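Local coordinates for protein alcohol dehydrogenase (Escherichia coli, PDB 5VM2) that is of unknown specificity but probably oxidises or reduces an alcohol or carbonyl substrate with NAD(H) or NADP(H), as a zinc-type alcohol dehydrogenase, at residues V33-G37 against T145-T149; V151-A155 against Y297-I301; G157-M162 against A187-L191. All coordinates share one frame; numbering follows the deposited sequence.

Interaction 1: V33-G37 against T145-T149; sequences VEYVG and TMEGT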
ATOM      1  N   VAL A  33       1.746  -3.613  18.945  1.00 45.22           N
ATOM      2  CA  VAL A  33       0.956  -3.521  17.721  1.00 40.04           C
ATOM      3  C   VAL A  33      -0.525  -3.542  18.066  1.00 39.53           C
ATOM      4  O   VAL A  33      -0.979  -4.352  18.885  1.00 38.24           O
ATOM      5  CB  VAL A  33       1.307  -4.661  16.755  1.00 38.59           C
ATOM      6  CG1 VAL A  33       0.772  -4.354  15.368  1.00 36.99           C
ATOM      7  CG2 VAL A  33       2.804  -4.876  16.704  1.00 41.92           C
ATOM      8  N   GLU A  34      -1.286  -2.654  17.433  1.00 39.92           N
ATOM      9  CA  GLU A  34      -2.727  -2.563  17.629  1.00 41.64           C
ATOM     10  C   GLU A  34      -3.521  -2.929  16.390  1.00 41.02           C
ATOM     11  O   GLU A  34      -4.586  -3.539  16.505  1.00 41.23           O
ATOM     12  CB  GLU A  34      -3.110  -1.148  18.070  1.00 45.28           C
ATOM     13  CG  GLU A  34      -2.306  -0.635  19.248  1.00 49.23           C
ATOM     14  CD  GLU A  34      -2.862   0.656  19.800  1.00 51.64           C
ATOM     15  OE1 GLU A  34      -4.002   1.011  19.433  1.00 53.85           O
ATOM     16  OE2 GLU A  34      -2.163   1.315  20.597  1.00 53.39           O
ATOM     17  N   TYR A  35      -3.033  -2.566  15.203  1.00 39.22           N
ATOM     18  CA  TYR A  35      -3.708  -2.909  13.962  1.00 39.05           C
ATOM     19  C   TYR A  35      -2.672  -3.313  12.925  1.00 38.15           C
ATOM     20  O   TYR A  35      -1.547  -2.806  12.916  1.00 37.38           O
ATOM     21  CB  TYR A  35      -4.563  -1.743  13.436  1.00 40.63           C
ATOM     22  CG  TYR A  35      -5.805  -1.492  14.256  1.00 44.59           C
ATOM     23  CD1 TYR A  35      -6.992  -2.162  13.980  1.00 47.77           C
ATOM     24  CD2 TYR A  35      -5.791  -0.596  15.318  1.00 46.82           C
ATOM     25  CE1 TYR A  35      -8.132  -1.939  14.734  1.00 51.70           C
ATOM     26  CE2 TYR A  35      -6.925  -0.369  16.079  1.00 50.27           C
ATOM     27  CZ  TYR A  35      -8.090  -1.042  15.783  1.00 52.72           C
ATOM     28  OH  TYR A  35      -9.221  -0.819  16.536  1.00 56.33           O
ATOM     29  N   VAL A  36      -3.060  -4.249  12.065  1.00 36.50           N
ATOM     30  CA  VAL A  36      -2.236  -4.682  10.944  1.00 36.45           C
ATOM     31  C   VAL A  36      -3.130  -4.742   9.716  1.00 35.44           C
ATOM     32  O   VAL A  36      -4.160  -5.425   9.730  1.00 35.82           O
ATOM     33  CB  VAL A  36      -1.570  -6.046  11.194  1.00 37.07           C
ATOM     34  CG1 VAL A  36      -0.879  -6.533   9.927  1.00 37.11           C
ATOM     35  CG2 VAL A  36      -0.575  -5.954  12.342  1.00 35.34           C
ATOM     36  N   GLY A  37      -2.749  -4.019   8.663  1.00 35.28           N
ATOM     37  CA  GLY A  37      -3.524  -4.040   7.444  1.00 35.32           C
ATOM     38  C   GLY A  37      -3.315  -5.319   6.660  1.00 36.18           C
ATOM     39  O   GLY A  37      -2.310  -6.009   6.803  1.00 36.67           O
ATOM     40  N   THR A 145      -4.911   4.513  15.682  1.00 40.47           N
ATOM     41  CA  THR A 145      -3.905   3.574  15.203  1.00 42.44           C
ATOM     42  C   THR A 145      -4.385   2.759  14.009  1.00 41.77           C
ATOM     43  O   THR A 145      -3.550   2.232  13.266  1.00 41.83           O
ATOM     44  CB  THR A 145      -3.464   2.648  16.338  1.00 44.42           C
ATOM     45  OG1 THR A 145      -4.618   2.127  17.006  1.00 47.75           O
ATOM     46  CG2 THR A 145      -2.606   3.414  17.335  1.00 44.04           C
ATOM     47  N   MET A 146      -5.699   2.642  13.800  1.00 42.30           N
ATOM     48  CA  MET A 146      -6.166   2.012  12.569  1.00 42.11           C
ATOM     49  C   MET A 146      -5.909   2.907  11.364  1.00 39.69           C
ATOM     50  O   MET A 146      -5.522   2.418  10.297  1.00 38.52           O
ATOM     51  CB  MET A 146      -7.649   1.665  12.655  1.00 44.65           C
ATOM     52  CG  MET A 146      -8.110   0.855  11.457  1.00 45.61           C
ATOM     53  SD  MET A 146      -9.877   0.569  11.411  1.00 50.50           S
ATOM     54  CE  MET A 146     -10.474   2.216  11.031  1.00 52.16           C
ATOM     55  N   GLU A 147      -6.134   4.217  11.508  1.00 38.78           N
ATOM     56  CA  GLU A 147      -5.757   5.143  10.444  1.00 37.20           C
ATOM     57  C   GLU A 147      -4.248   5.153  10.240  1.00 36.50           C
ATOM     58  O   GLU A 147      -3.769   5.195   9.102  1.00 35.43           O
ATOM     59  CB  GLU A 147      -6.256   6.552  10.764  1.00 39.87           C
ATOM     60  CG  GLU A 147      -7.760   6.744  10.634  1.00 41.63           C
ATOM     61  CD  GLU A 147      -8.209   8.126  11.086  1.00 45.37           C
ATOM     62  OE1 GLU A 147      -8.604   8.946  10.227  1.00 45.41           O
ATOM     63  OE2 GLU A 147      -8.166   8.392  12.303  1.00 48.23           O
ATOM     64  N   GLY A 148      -3.483   5.120  11.335  1.00 37.87           N
ATOM     65  CA  GLY A 148      -2.035   5.059  11.210  1.00 35.26           C
ATOM     66  C   GLY A 148      -1.571   3.843  10.433  1.00 34.13           C
ATOM     67  O   GLY A 148      -0.587   3.902   9.692  1.00 32.76           O
ATOM     68  N   THR A 149      -2.276   2.724  10.594  1.00 35.08           N
ATOM     69  CA  THR A 149      -1.960   1.528   9.824  1.00 35.21           C
ATOM     70  C   THR A 149      -2.162   1.765   8.333  1.00 35.34           C
ATOM     71  O   THR A 149      -1.361   1.310   7.508  1.00 34.72           O
ATOM     72  CB  THR A 149      -2.829   0.367  10.308  1.00 38.39           C
ATOM     73  OG1 THR A 149      -2.577   0.136  11.699  1.00 40.37           O
ATOM     74  CG2 THR A 149      -2.527  -0.895   9.524  1.00 37.07           C
TER
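Tyr35 lays its ring against the first turn of helix 145-163, and its atoms meet that turn one after another. CB comes first, 3.2 Å from Thr149 OG1. CG turns beside the backbone N, anti to the carbonyl carbon (chi1 -72°), and this brings one face of the ring over Met146. At CG the nearest helix atom is Met146 CA; further out, CD1 meets Met146 CB and CG at about equal distance, while CD2 and CE2 turn to Thr145 OG1, which sits in the ring plane, 3.4 Å from CD2. Toward the phenol end, CE1 and CZ also lie under Met146 CB. Met146 CB stands over the middle of that face, 3.8 Å from the Tyr35 ring centroid and only 5° off the ring normal, a well-centred CH-pi contact. The thioether adds a Met-aromatic contact, with Met146 SD lying obliquely 5.0 Å from the Tyr35 centroid, before the chain leads away toward strand 315-320.

Thr145 OG1 also donates to Glu34 OE1 at 2.7 Å, meeting the carboxylate from above its plane, 52° out of it. The other oxygen, Glu34 OE2, is hydrogen-bonded to Thr70 OG1, so each carboxylate oxygen has a hydroxyl partner. Glu34 and Tyr35 both face Ala68 in a classic beta bulge, and both point their side chains at the helix. At the far end Thr149 CG2 comes to 3.2 Å from Gly37 N, where the strand has no side chain. Thr149 OG1 turns back to donate to Thr145 O (2.8 Å), which also accepts from Thr149 N. The strand of the GroES-like domain is thus held to the helix start by one threonine-carboxylate hydrogen bond, the rest being CH-pi, Met-aromatic and van der Waals contact, and two hydroxyl bonds probably help Glu34 to stay a carboxylate.

Interaction 2: V151-A155 against Y297-I301; sequences VEPAA and YPVTI. With MG (magnesium ion), chain C.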
ATOM      1  N   VAL A 151      -1.804   4.440   6.659  1.00 27.68           N
ATOM      2  CA  VAL A 151      -0.873   5.372   6.031  1.00 26.50           C
ATOM      3  C   VAL A 151      -0.015   4.651   4.999  1.00 27.31           C
ATOM      4  O   VAL A 151       0.314   5.211   3.945  1.00 26.41           O
ATOM      5  CB  VAL A 151      -0.011   6.071   7.097  1.00 27.71           C
ATOM      6  CG1 VAL A 151       1.182   6.778   6.442  1.00 24.84           C
ATOM      7  CG2 VAL A 151      -0.858   7.053   7.905  1.00 30.43           C
ATOM      8  N   GLU A 152       0.339   3.390   5.268  1.00 28.22           N
ATOM      9  CA  GLU A 152       1.227   2.668   4.357  1.00 30.05           C
ATOM     10  C   GLU A 152       0.644   2.527   2.954  1.00 29.17           C
ATOM     11  O   GLU A 152       1.305   2.948   1.989  1.00 29.25           O
ATOM     12  CB  GLU A 152       1.609   1.316   4.974  1.00 32.02           C
ATOM     13  CG  GLU A 152       2.874   0.700   4.393  1.00 34.91           C
ATOM     14  CD  GLU A 152       2.615  -0.124   3.143  1.00 39.41           C
ATOM     15  OE1 GLU A 152       1.433  -0.289   2.767  1.00 43.07           O
ATOM     16  OE2 GLU A 152       3.595  -0.611   2.539  1.00 39.89           O
ATOM     17  N   PRO A 153      -0.551   1.956   2.753  1.00 25.60           N
ATOM     18  CA  PRO A 153      -1.087   1.926   1.387  1.00 24.16           C
ATOM     19  C   PRO A 153      -1.415   3.309   0.853  1.00 27.19           C
ATOM     20  O   PRO A 153      -1.279   3.542  -0.354  1.00 28.27           O
ATOM     21  CB  PRO A 153      -2.343   1.049   1.509  1.00 23.37           C
ATOM     22  CG  PRO A 153      -2.743   1.159   2.953  1.00 25.29           C
ATOM     23  CD  PRO A 153      -1.444   1.256   3.700  1.00 27.34           C
ATOM     24  N   ALA A 154      -1.832   4.241   1.714  1.00 26.64           N
ATOM     25  CA  ALA A 154      -2.032   5.612   1.255  1.00 27.38           C
ATOM     26  C   ALA A 154      -0.725   6.213   0.751  1.00 27.05           C
ATOM     27  O   ALA A 154      -0.713   6.958  -0.235  1.00 28.50           O
ATOM     28  CB  ALA A 154      -2.621   6.464   2.378  1.00 27.23           C
ATOM     29  N   ALA A 155       0.386   5.888   1.414  1.00 26.17           N
ATOM     30  CA  ALA A 155       1.691   6.355   0.961  1.00 24.66           C
ATOM     31  C   ALA A 155       2.044   5.800  -0.411  1.00 27.14           C
ATOM     32  O   ALA A 155       2.730   6.471  -1.194  1.00 30.14           O
ATOM     33  CB  ALA A 155       2.765   5.971   1.981  1.00 23.73           C
ATOM     34  N   TYR A 297       5.778   9.496   4.056  1.00 30.19           N
ATOM     35  CA  TYR A 297       4.974   9.293   5.258  1.00 30.15           C
ATOM     36  C   TYR A 297       4.505  10.608   5.864  1.00 28.25           C
ATOM     37  O   TYR A 297       3.302  10.732   6.146  1.00 27.36           O
ATOM     38  CB  TYR A 297       5.741   8.431   6.272  1.00 32.09           C
ATOM     39  CG  TYR A 297       5.245   6.996   6.316  1.00 33.09           C
ATOM     40  CD1 TYR A 297       5.179   6.235   5.156  1.00 31.98           C
ATOM     41  CD2 TYR A 297       4.835   6.409   7.508  1.00 34.39           C
ATOM     42  CE1 TYR A 297       4.721   4.926   5.173  1.00 33.06           C
ATOM     43  CE2 TYR A 297       4.376   5.093   7.540  1.00 35.19           C
ATOM     44  CZ  TYR A 297       4.321   4.359   6.366  1.00 35.26           C
ATOM     45  OH  TYR A 297       3.869   3.057   6.382  1.00 35.86           O
ATOM     46  N   PRO A 298       5.358  11.617   6.077  1.00 30.58           N
ATOM     47  CA  PRO A 298       4.849  12.850   6.706  1.00 32.21           C
ATOM     48  C   PRO A 298       3.735  13.517   5.918  1.00 31.36           C
ATOM     49  O   PRO A 298       2.698  13.865   6.499  1.00 30.77           O
ATOM     50  CB  PRO A 298       6.104  13.726   6.801  1.00 35.02           C
ATOM     51  CG  PRO A 298       7.230  12.741   6.886  1.00 34.74           C
ATOM     52  CD  PRO A 298       6.827  11.649   5.940  1.00 30.96           C
ATOM     53  N   VAL A 299       3.904  13.687   4.603  1.00 31.78           N
ATOM     54  CA  VAL A 299       2.876  14.365   3.819  1.00 32.74           C
ATOM     55  C   VAL A 299       1.594  13.541   3.765  1.00 30.95           C
ATOM     56  O   VAL A 299       0.492  14.100   3.671  1.00 29.72           O
ATOM     57  CB  VAL A 299       3.404  14.697   2.407  1.00 33.62           C
ATOM     58  CG1 VAL A 299       3.590  13.434   1.580  1.00 33.85           C
ATOM     59  CG2 VAL A 299       2.456  15.663   1.702  1.00 33.70           C
ATOM     60  N   THR A 300       1.704  12.211   3.836  1.00 26.56           N
ATOM     61  CA  THR A 300       0.512  11.369   3.816  1.00 25.84           C
ATOM     62  C   THR A 300      -0.214  11.438   5.152  1.00 27.10           C
ATOM     63  O   THR A 300      -1.444  11.567   5.199  1.00 28.70           O
ATOM     64  CB  THR A 300       0.892   9.927   3.478  1.00 25.56           C
ATOM     65  OG1 THR A 300       1.610   9.900   2.235  1.00 27.78           O
ATOM     66  CG2 THR A 300      -0.349   9.051   3.373  1.00 25.25           C
ATOM     67  N   ILE A 301       0.540  11.365   6.251  1.00 29.39           N
ATOM     68  CA  ILE A 301      -0.048  11.561   7.575  1.00 30.12           C
ATOM     69  C   ILE A 301      -0.740  12.920   7.648  1.00 31.12           C
ATOM     70  O   ILE A 301      -1.863  13.036   8.155  1.00 33.04           O
ATOM     71  CB  ILE A 301       1.031  11.411   8.663  1.00 28.92           C
ATOM     72  CG1 ILE A 301       1.510   9.960   8.739  1.00 29.10           C
ATOM     73  CG2 ILE A 301       0.503  11.865  10.011  1.00 31.39           C
ATOM     74  CD1 ILE A 301       2.788   9.781   9.543  1.00 29.93           C
TER
HETATM   75 MG    MG C 401       0.837  -2.050   1.966  1.00 32.04          MG
HETATM   76  O   HOH W   1       0.498  -1.749   0.112  1.00 34.26           O
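The ring of Tyr297 takes Val151 CG1 on one face: the methyl stands over the ring centre, 3.8 Å from the centroid and 11° off the normal, a CH-pi contact. Ala155 CB approaches the ring obliquely from one turn further along the helix, 3.9 Å from Tyr297 CE1, and Tyr137 brings another ring to Tyr297. The carboxylate of Glu152 is turned 73° to the Tyr297 ring, whose OH lies 3.2 Å from Glu152 CB.

Val151 spreads its two branches over helix 297-305. With CG1 anti to the backbone N (chi1 166°), that methyl lies on the tyrosine and also brushes Thr300 and Ile301, while CG2 packs on Ile301 CG1 at 3.8 Å. Thr300 works in a split way: its methyl CG2 packs 3.6 Å from Ala154 CB, while OG1 bonds to Arg296 O in the turn before.

Glu152 leads away from helix 297-305 overall, though its CB and CG touch Tyr297 OH, and binds magnesium through OE1 at 2.0 Å; OE2 is hydrogen-bonded to Tyr293 OH. His65, Glu66 and a water at 1.9 Å from the magnesium are further ligands. A histidine and acids of this kind recall the catalytic metal site of zinc-dependent medium-chain dehydrogenases, here occupied by magnesium at the cleft between the GroES-like and Rossmann domains.

Interaction 3: G157-M162 against A187-L191; sequences GMHAAM and ACKCL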
ATOM      1  N   GLY A 157      -0.117   5.252  -2.874  1.00 26.97           N
ATOM      2  CA  GLY A 157      -0.801   6.103  -3.834  1.00 25.47           C
ATOM      3  C   GLY A 157      -0.229   7.506  -3.868  1.00 26.22           C
ATOM      4  O   GLY A 157      -0.165   8.136  -4.927  1.00 26.90           O
ATOM      5  N   MET A 158       0.200   8.013  -2.711  1.00 25.06           N
ATOM      6  CA  MET A 158       0.804   9.341  -2.667  1.00 26.71           C
ATOM      7  C   MET A 158       2.091   9.387  -3.482  1.00 26.43           C
ATOM      8  O   MET A 158       2.333  10.348  -4.221  1.00 26.00           O
ATOM      9  CB  MET A 158       1.071   9.749  -1.218  1.00 30.10           C
ATOM     10  CG  MET A 158       1.461  11.215  -1.045  1.00 34.36           C
ATOM     11  SD  MET A 158       0.117  12.377  -1.399  1.00 40.82           S
ATOM     12  CE  MET A 158      -1.242  11.559  -0.586  1.00 41.45           C
ATOM     13  N   HIS A 159       2.921   8.348  -3.364  1.00 24.53           N
ATOM     14  CA  HIS A 159       4.172   8.284  -4.110  1.00 24.09           C
ATOM     15  C   HIS A 159       3.913   8.225  -5.612  1.00 24.06           C
ATOM     16  O   HIS A 159       4.615   8.870  -6.399  1.00 23.65           O
ATOM     17  CB  HIS A 159       4.970   7.066  -3.627  1.00 26.04           C
ATOM     18  CG  HIS A 159       6.320   6.921  -4.255  1.00 25.16           C
ATOM     19  ND1 HIS A 159       7.358   7.793  -4.004  1.00 28.00           N
ATOM     20  CD2 HIS A 159       6.810   5.984  -5.101  1.00 27.14           C
ATOM     21  CE1 HIS A 159       8.423   7.412  -4.687  1.00 28.30           C
ATOM     22  NE2 HIS A 159       8.117   6.315  -5.361  1.00 26.03           N
ATOM     23  N   ALA A 160       2.892   7.470  -6.028  1.00 24.92           N
ATOM     24  CA  ALA A 160       2.549   7.402  -7.446  1.00 26.43           C
ATOM     25  C   ALA A 160       2.152   8.774  -7.981  1.00 27.43           C
ATOM     26  O   ALA A 160       2.666   9.228  -9.012  1.00 28.37           O
ATOM     27  CB  ALA A 160       1.421   6.390  -7.662  1.00 25.95           C
ATOM     28  N   ALA A 161       1.242   9.457  -7.281  1.00 23.76           N
ATOM     29  CA  ALA A 161       0.790  10.767  -7.742  1.00 25.02           C
ATOM     30  C   ALA A 161       1.935  11.772  -7.771  1.00 28.51           C
ATOM     31  O   ALA A 161       2.025  12.596  -8.692  1.00 29.57           O
ATOM     32  CB  ALA A 161      -0.346  11.281  -6.851  1.00 22.71           C
ATOM     33  N   MET A 162       2.813  11.726  -6.768  1.00 30.04           N
ATOM     34  CA  MET A 162       3.941  12.653  -6.725  1.00 31.88           C
ATOM     35  C   MET A 162       4.929  12.353  -7.844  1.00 30.57           C
ATOM     36  O   MET A 162       5.407  13.268  -8.524  1.00 28.88           O
ATOM     37  CB  MET A 162       4.635  12.579  -5.366  1.00 34.58           C
ATOM     38  CG  MET A 162       3.800  13.089  -4.208  1.00 37.66           C
ATOM     39  SD  MET A 162       4.071  14.840  -3.957  1.00 44.10           S
ATOM     40  CE  MET A 162       3.545  15.015  -2.257  1.00 44.74           C
ATOM     41  N   ALA A 187      -4.843  10.620  -3.503  1.00 26.21           N
ATOM     42  CA  ALA A 187      -3.582  11.335  -3.681  1.00 26.39           C
ATOM     43  C   ALA A 187      -3.673  12.322  -4.840  1.00 27.65           C
ATOM     44  O   ALA A 187      -3.229  13.470  -4.721  1.00 26.62           O
ATOM     45  CB  ALA A 187      -2.435  10.349  -3.896  1.00 23.34           C
ATOM     46  N   CYS A 188      -4.265  11.902  -5.964  1.00 28.48           N
ATOM     47  CA  CYS A 188      -4.439  12.819  -7.089  1.00 28.89           C
ATOM     48  C   CYS A 188      -5.276  14.027  -6.689  1.00 29.59           C
ATOM     49  O   CYS A 188      -4.989  15.155  -7.108  1.00 29.05           O
ATOM     50  CB  CYS A 188      -5.072  12.095  -8.275  1.00 27.65           C
ATOM     51  SG  CYS A 188      -3.983  10.880  -9.054  1.00 27.74           S
ATOM     52  N   LYS A 189      -6.311  13.812  -5.872  1.00 29.98           N
ATOM     53  CA  LYS A 189      -7.110  14.935  -5.388  1.00 29.24           C
ATOM     54  C   LYS A 189      -6.275  15.878  -4.532  1.00 27.83           C
ATOM     55  O   LYS A 189      -6.375  17.106  -4.661  1.00 28.28           O
ATOM     56  CB  LYS A 189      -8.305  14.425  -4.581  1.00 33.49           C
ATOM     57  CG  LYS A 189      -9.322  13.641  -5.385  1.00 40.23           C
ATOM     58  CD  LYS A 189     -10.740  14.037  -4.995  1.00 48.23           C
ATOM     59  CE  LYS A 189     -11.079  13.572  -3.586  1.00 51.61           C
ATOM     60  NZ  LYS A 189     -11.926  14.556  -2.849  1.00 55.94           N
ATOM     61  N   CYS A 190      -5.443  15.326  -3.647  1.00 26.79           N
ATOM     62  CA  CYS A 190      -4.623  16.163  -2.778  1.00 27.63           C
ATOM     63  C   CYS A 190      -3.619  16.983  -3.575  1.00 26.98           C
ATOM     64  O   CYS A 190      -3.223  18.065  -3.135  1.00 29.44           O
ATOM     65  CB  CYS A 190      -3.899  15.298  -1.750  1.00 30.72           C
ATOM     66  SG  CYS A 190      -5.006  14.596  -0.509  1.00 35.31           S
ATOM     67  N   LEU A 191      -3.201  16.493  -4.738  1.00 28.36           N
ATOM     68  CA  LEU A 191      -2.288  17.226  -5.606  1.00 28.95           C
ATOM     69  C   LEU A 191      -3.015  18.158  -6.571  1.00 26.07           C
ATOM     70  O   LEU A 191      -2.374  18.749  -7.446  1.00 29.07           O
ATOM     71  CB  LEU A 191      -1.396  16.249  -6.379  1.00 30.16           C
ATOM     72  CG  LEU A 191      -0.089  15.875  -5.674  1.00 31.52           C
ATOM     73  CD1 LEU A 191      -0.348  14.935  -4.503  1.00 30.74           C
ATOM     74  CD2 LEU A 191       0.882  15.248  -6.654  1.00 35.33           C
TER
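Ala187 CB lies at the centre of the packing, 3.3 Å from Gly157 O and in contact with Ala161 CB and Met158 CE as well. The small side chains of Ala187 and Ala161 probably let the two helices come close, with the CA atoms of Met158 and Ala187 4.9 Å apart. Met158 reaches Ala187 because its chain folds over: bends at chi2 (68°) and chi3 (43°) swing CE back onto the alanine, while SD faces Leu191 CD1 at 4.0 Å.

Leu191, the first residue beyond helix 179-190, closes the other end. Its CD2 lies 3.5 Å from Ala161 O and also faces Met162 SD, whose chain crosses it at about a right angle. Helix 179-190 is the first helix of the Rossmann domain, following strand 171-175 and a GxGxxG-type glycine turn of the kind that in this family usually meets the dinucleotide; helix 145-163 leads into that domain and lies against it here.

Further out, Cys188 SG lies 4.3 Å from Ala161 CB, a loose contact, and Cys188 also touches Phe242 of strand 238-243. Phe309 and helix 297-305 also touch Met158, Val166 touches Leu191, and His159, on the far side of its helix, is held by a hydrogen bond between its ND1 and Arg296 NE.

In the fold
From the N terminus, strand 28-37 packs against the start of helix 145-163 in interaction 1, closing a loop of 107 residues that takes in much of the GroES-like domain. Interactions 2 and 3 follow on the same helix, both opening after interaction 1 has closed. Interaction 3 is the shorter, from 157-162 to 187-191 around strand 171-175, and it lies wholly within the long loop of interaction 2, which runs on to helix 297-305. The two touch where Thr300 and Val299 meet Met158. Helix 145-163 thus connects the GroES-like sheet, the metal site and the Rossmann domain; the centres of interactions 1 and 3 lie about 21 Å apart.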